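Local coordinates for protein alkaline phosphatase (Thermus thermophilus, PDB 7KWD) that probably hydrolyses phosphate monoesters as a homodimeric alkaline phosphatase that binds zinc and magnesium ions, at residues Leu88-Thr93 with Thr108-Leu113; Tyr332-Gln337 with Ala418-Arg423. All blocks are in the same frame, centred on the assembly; numbering follows the deposited sequence.

Interaction 1 of 2, residues Leu88-Thr93 with Thr108-Leu113; sequences LTSYVT and TVNGGL
Leu88 N gives its hydrogen to Thr108 O across 3.1 Å, with an N-H...O angle of 160°. At the other end the carboxamide of Asn110 reaches toward the backbone of 88-93, where ND2 makes a weak bond of 3.3 Å to Val92 O. A chi1 of -66° places the Asn110 CG opposite its own carbonyl carbon and brings ND2 to within 4.2 Å of Ser90 CB. The side chains of Asn110 and Thr93 cross at about a right angle. Asn110 OD1 is hydrogen-bonded to Ser87 OG, and ND2 also donates to Ser331 O of the second subunit, its stronger partner; partners at both ends of the amide favour this rotation. These two loops flank helix 95-104, which starts at Ser95, the predicted phosphoserine nucleophile. Close by, Thr93 O bonds to ND1 of the zinc ligand His433, and the Thr93 side chain lies about 7 Å from a bound zinc ion. One water bridges the loops, 2.8 Å from Thr89 OG1 and accepting from Asn110 N at 3.2 Å. Apolar packing is lighter: Leu88 CD2 faces Val109 CG2 at 4.4 Å, and Thr89 CG2 meets the same methyl group at 4.3 Å. Ala482 of helix 479-487 packs against all three side chains.

Interaction 2 of 2, residues Tyr332-Gln337 with Ala418-Arg423; sequences YLESSQ and AQKPDR
Glu334 and Lys420 lie against each other through the flank of the lysine chain rather than through its ammonium group. Glu334 OE1 touches the aliphatic stem from Lys420 CG at 3.4 Å to Lys420 CE at 3.3 Å, the two chains crossing at a slant, whereas Lys420 NZ stays 4.4 Å from that oxygen, beyond a salt bridge; any attraction between the charges is probably modest. Gln337 CD approaches Lys420 CE at 3.9 Å, so the lysine stem lies across both side chains. The bend of Glu334 at chi2 (-63°) brings its carboxylate against the lysine, and its CG sits 3.3 Å from Gln419 O. Pro421 packs against the bases of both side chains: its CD is 3.8 Å from Glu334 CB and its CB 4.1 Å from Gln337 CB. Two successive type I beta turns, Tyr332 to Ser335 and Glu334 to Gln337, shape the first loop and present Glu334 and Gln337 to the proline, the second turn leading into helix 337-340. Tyr332 O accepts from both Ser335 N and Ser335 OG, which arrive from one face of its plane, the hydroxyl at 2.8 Å. Farther out, Ser335 O takes a bond from Asn425, and Pro421 also packs on Ala328 and Gln415. Beyond the proline, Asp422 forms a salt bridge with Arg416 and Arg423 one with Glu381.

In the fold
Interaction 1 is a buried contact beside the metal centre, whereas interaction 2 lies at the surface, away from the annotated sites; their centres are 39 Å apart within one chain. The first ties the two loops flanking helix 95-104 through a backbone bond, an amide and a water. The second joins loops 81 residues apart mainly by van der Waals contact of a proline ring and long polar side chains. They nevertheless share the dimer interface: Tyr332 and Ser336 of one subunit bond to Ser90 and Tyr91 of the other, so the turns of 332-337 meet the 88-93 loop of the partner subunit, and Tyr332 stacks edge-to-face on the partner's His433.

Interaction 1 of 2, residues Leu88-Thr93 with Thr108-Leu113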
loop_
_atom_site.group_PDB
_atom_site.type_symbol
_atom_site.label_atom_id
_atom_site.label_comp_id
_atom_site.label_asym_id
_atom_site.label_seq_id
_atom_site.Cartn_x
_atom_site.Cartn_y
_atom_site.Cartn_z
ATOM N N LEU A 88 19.840 0.989 -5.272
ATOM C CA LEU A 88 21.083 0.458 -4.702
ATOM C C LEU A 88 21.437 1.106 -3.359
ATOM O O LEU A 88 21.946 0.420 -2.456
ATOM C CB LEU A 88 22.216 0.637 -5.707
ATOM C CG LEU A 88 23.597 0.083 -5.346
ATOM C CD1 LEU A 88 23.507 -1.340 -4.830
ATOM C CD2 LEU A 88 24.459 0.181 -6.598
ATOM N N THR A 89 21.179 2.414 -3.213
ATOM C CA THR A 89 21.533 3.161 -2.012
ATOM C C THR A 89 20.347 3.833 -1.322
ATOM O O THR A 89 20.555 4.510 -0.311
ATOM C CB THR A 89 22.576 4.255 -2.328
ATOM O OG1 THR A 89 22.025 5.240 -3.209
ATOM C CG2 THR A 89 23.772 3.651 -2.970
ATOM N N SER A 90 19.115 3.623 -1.794
ATOM C CA SER A 90 17.960 4.295 -1.213
ATOM C C SER A 90 16.764 3.367 -1.173
ATOM O O SER A 90 16.406 2.771 -2.194
ATOM C CB SER A 90 17.561 5.523 -2.022
ATOM O OG SER A 90 16.325 6.019 -1.556
ATOM N N TYR A 91 16.112 3.296 -0.027
ATOM C CA TYR A 91 14.885 2.523 0.081
ATOM C C TYR A 91 13.726 3.127 -0.670
ATOM O O TYR A 91 12.682 2.486 -0.735
ATOM C CB TYR A 91 14.535 2.350 1.541
ATOM C CG TYR A 91 15.379 1.248 2.046
ATOM C CD1 TYR A 91 15.034 -0.025 1.757
ATOM C CD2 TYR A 91 16.576 1.466 2.697
ATOM C CE1 TYR A 91 15.760 -1.030 2.131
ATOM C CE2 TYR A 91 17.332 0.413 3.085
ATOM C CZ TYR A 91 16.894 -0.848 2.790
ATOM O OH TYR A 91 17.558 -2.037 3.106
ATOM N N VAL A 92 13.896 4.291 -1.286
ATOM C CA VAL A 92 12.897 4.840 -2.186
ATOM C C VAL A 92 13.551 5.122 -3.523
ATOM O O VAL A 92 14.452 5.972 -3.620
ATOM C CB VAL A 92 12.256 6.109 -1.622
ATOM C CG1 VAL A 92 11.197 6.652 -2.600
ATOM C CG2 VAL A 92 11.684 5.824 -0.240
ATOM N N THR A 93 13.090 4.434 -4.556
ATOM C CA THR A 93 13.702 4.536 -5.868
ATOM C C THR A 93 13.101 5.719 -6.602
ATOM O O THR A 93 12.046 6.224 -6.241
ATOM C CB THR A 93 13.452 3.252 -6.660
ATOM O OG1 THR A 93 14.228 3.204 -7.853
ATOM C CG2 THR A 93 11.991 3.176 -7.030
ATOM N N THR A 108 20.777 -0.042 -9.491
ATOM C CA THR A 108 21.600 1.113 -9.838
ATOM C C THR A 108 21.272 2.252 -8.886
ATOM O O THR A 108 20.350 2.182 -8.069
ATOM C CB THR A 108 21.384 1.558 -11.291
ATOM O OG1 THR A 108 20.017 1.962 -11.472
ATOM C CG2 THR A 108 21.676 0.405 -12.214
ATOM N N VAL A 109 22.099 3.268 -8.957
ATOM C CA VAL A 109 21.873 4.508 -8.235
ATOM C C VAL A 109 20.809 5.302 -8.974
ATOM O O VAL A 109 20.760 5.293 -10.214
ATOM C CB VAL A 109 23.194 5.273 -8.129
ATOM C CG1 VAL A 109 22.915 6.690 -7.727
ATOM C CG2 VAL A 109 24.135 4.536 -7.142
ATOM N N ASN A 110 19.946 5.989 -8.220
ATOM C CA ASN A 110 18.896 6.800 -8.831
ATOM C C ASN A 110 19.514 7.798 -9.796
ATOM O O ASN A 110 20.461 8.510 -9.434
ATOM C CB ASN A 110 18.095 7.552 -7.750
ATOM C CG ASN A 110 17.296 6.608 -6.826
ATOM O OD1 ASN A 110 17.197 5.404 -7.083
ATOM N ND2 ASN A 110 16.725 7.168 -5.742
ATOM N N GLY A 111 19.005 7.843 -11.031
ATOM C CA GLY A 111 19.441 8.912 -11.920
ATOM C C GLY A 111 19.896 8.593 -13.328
ATOM O O GLY A 111 19.508 9.284 -14.279
ATOM N N GLY A 112 20.748 7.597 -13.488
ATOM C CA GLY A 112 21.181 7.202 -14.808
ATOM C C GLY A 112 20.307 6.121 -15.453
ATOM O O GLY A 112 19.592 5.375 -14.783
ATOM N N LEU A 113 20.372 6.075 -16.778
ATOM C CA LEU A 113 19.653 5.104 -17.599
ATOM C C LEU A 113 20.606 4.000 -18.025
ATOM O O LEU A 113 21.602 4.271 -18.698
ATOM C CB LEU A 113 19.073 5.776 -18.844
ATOM C CG LEU A 113 18.012 6.838 -18.586
ATOM C CD1 LEU A 113 17.605 7.542 -19.887
ATOM C CD2 LEU A 113 16.784 6.207 -17.916
HETATM O O HOH W 1 20.234 4.772 -5.259
#

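Interaction 2 of 2, residues Tyr332-Gln337 with Ala418-Arg423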
loop_
_atom_site.group_PDB
_atom_site.type_symbol
_atom_site.label_atom_id
_atom_site.label_comp_id
_atom_site.label_asym_id
_atom_site.label_seq_id
_atom_site.Cartn_x
_atom_site.Cartn_y
_atom_site.Cartn_z
ATOM N N TYR A 332 -16.502 5.236 10.517
ATOM C CA TYR A 332 -16.023 5.278 9.122
ATOM C C TYR A 332 -17.126 4.905 8.143
ATOM O O TYR A 332 -16.872 4.516 6.998
ATOM C CB TYR A 332 -14.789 4.392 8.903
ATOM C CG TYR A 332 -13.589 4.751 9.744
ATOM C CD1 TYR A 332 -13.442 6.014 10.302
ATOM C CD2 TYR A 332 -12.590 3.815 9.971
ATOM C CE1 TYR A 332 -12.326 6.323 11.051
ATOM C CE2 TYR A 332 -11.500 4.107 10.726
ATOM C CZ TYR A 332 -11.358 5.370 11.262
ATOM O OH TYR A 332 -10.229 5.633 12.017
ATOM N N LEU A 333 -18.374 5.114 8.552
ATOM C CA LEU A 333 -19.478 4.695 7.709
ATOM C C LEU A 333 -19.683 5.578 6.510
ATOM O O LEU A 333 -20.386 5.160 5.582
ATOM C CB LEU A 333 -20.773 4.639 8.504
ATOM C CG LEU A 333 -20.879 3.394 9.381
ATOM C CD1 LEU A 333 -22.082 3.478 10.301
ATOM C CD2 LEU A 333 -20.980 2.127 8.526
ATOM N N GLU A 334 -19.076 6.761 6.474
ATOM C CA GLU A 334 -19.251 7.636 5.321
ATOM C C GLU A 334 -18.055 7.605 4.369
ATOM O O GLU A 334 -17.949 8.464 3.497
ATOM C CB GLU A 334 -19.530 9.080 5.771
ATOM C CG GLU A 334 -20.830 9.277 6.611
ATOM C CD GLU A 334 -22.116 8.930 5.862
ATOM O OE1 GLU A 334 -22.152 9.079 4.614
ATOM O OE2 GLU A 334 -23.080 8.485 6.525
ATOM N N SER A 335 -17.185 6.603 4.478
ATOM C CA SER A 335 -15.914 6.681 3.755
ATOM C C SER A 335 -16.084 6.619 2.244
ATOM O O SER A 335 -15.220 7.128 1.509
ATOM C CB SER A 335 -14.989 5.553 4.216
ATOM O OG SER A 335 -14.704 5.665 5.612
ATOM N N SER A 336 -17.169 6.009 1.748
ATOM C CA SER A 336 -17.335 5.926 0.299
ATOM C C SER A 336 -17.730 7.247 -0.361
ATOM O O SER A 336 -17.681 7.339 -1.594
ATOM C CB SER A 336 -18.374 4.869 -0.070
ATOM O OG SER A 336 -17.975 3.593 0.405
ATOM N N GLN A 337 -18.094 8.274 0.411
ATOM C CA GLN A 337 -18.451 9.559 -0.196
ATOM C C GLN A 337 -17.308 10.115 -1.026
ATOM O O GLN A 337 -17.530 10.714 -2.084
ATOM C CB GLN A 337 -18.842 10.561 0.889
ATOM C CG GLN A 337 -20.162 10.267 1.580
ATOM C CD GLN A 337 -21.290 10.154 0.584
ATOM O OE1 GLN A 337 -21.608 11.110 -0.117
ATOM N NE2 GLN A 337 -21.870 8.969 0.490
ATOM N N ALA A 418 -16.514 16.554 9.225
ATOM C CA ALA A 418 -16.093 15.284 9.792
ATOM C C ALA A 418 -17.226 14.268 9.884
ATOM O O ALA A 418 -16.950 13.093 10.088
ATOM C CB ALA A 418 -15.511 15.511 11.183
ATOM N N GLN A 419 -18.487 14.697 9.753
ATOM C CA GLN A 419 -19.605 13.768 9.869
ATOM C C GLN A 419 -19.841 13.055 8.552
ATOM O O GLN A 419 -20.244 11.888 8.532
ATOM C CB GLN A 419 -20.900 14.489 10.282
ATOM C CG GLN A 419 -20.850 15.166 11.650
ATOM C CD GLN A 419 -20.244 14.276 12.733
ATOM O OE1 GLN A 419 -19.426 14.726 13.547
ATOM N NE2 GLN A 419 -20.641 12.999 12.741
ATOM N N LYS A 420 -19.630 13.769 7.454
ATOM C CA LYS A 420 -19.835 13.273 6.099
ATOM C C LYS A 420 -18.961 14.092 5.159
ATOM O O LYS A 420 -19.090 15.318 5.119
ATOM C CB LYS A 420 -21.305 13.367 5.713
ATOM C CG LYS A 420 -21.696 12.476 4.557
ATOM C CD LYS A 420 -23.217 12.436 4.416
ATOM C CE LYS A 420 -23.686 11.595 3.235
ATOM N NZ LYS A 420 -25.142 11.792 2.944
ATOM N N PRO A 421 -18.024 13.470 4.438
ATOM C CA PRO A 421 -17.122 14.252 3.581
ATOM C C PRO A 421 -17.878 15.212 2.676
ATOM O O PRO A 421 -18.807 14.824 1.956
ATOM C CB PRO A 421 -16.370 13.178 2.777
ATOM C CG PRO A 421 -16.227 12.055 3.743
ATOM C CD PRO A 421 -17.530 12.081 4.614
ATOM N N ASP A 422 -17.490 16.489 2.754
ATOM C CA ASP A 422 -17.916 17.491 1.788
ATOM C C ASP A 422 -16.960 17.590 0.619
ATOM O O ASP A 422 -17.341 18.087 -0.447
ATOM C CB ASP A 422 -18.046 18.864 2.454
ATOM C CG ASP A 422 -16.760 19.323 3.151
ATOM O OD1 ASP A 422 -16.038 18.488 3.760
ATOM O OD2 ASP A 422 -16.496 20.548 3.101
ATOM N N ARG A 423 -15.725 17.152 0.813
ATOM C CA ARG A 423 -14.715 17.028 -0.226
ATOM C C ARG A 423 -14.035 15.689 -0.029
ATOM O O ARG A 423 -14.131 15.088 1.054
ATOM C CB ARG A 423 -13.720 18.190 -0.159
ATOM C CG ARG A 423 -14.407 19.538 0.037
ATOM C CD ARG A 423 -13.424 20.458 0.676
ATOM N NE ARG A 423 -13.810 21.853 0.559
ATOM C CZ ARG A 423 -13.108 22.841 1.096
ATOM N NH1 ARG A 423 -12.014 22.562 1.790
ATOM N NH2 ARG A 423 -13.501 24.097 0.949
#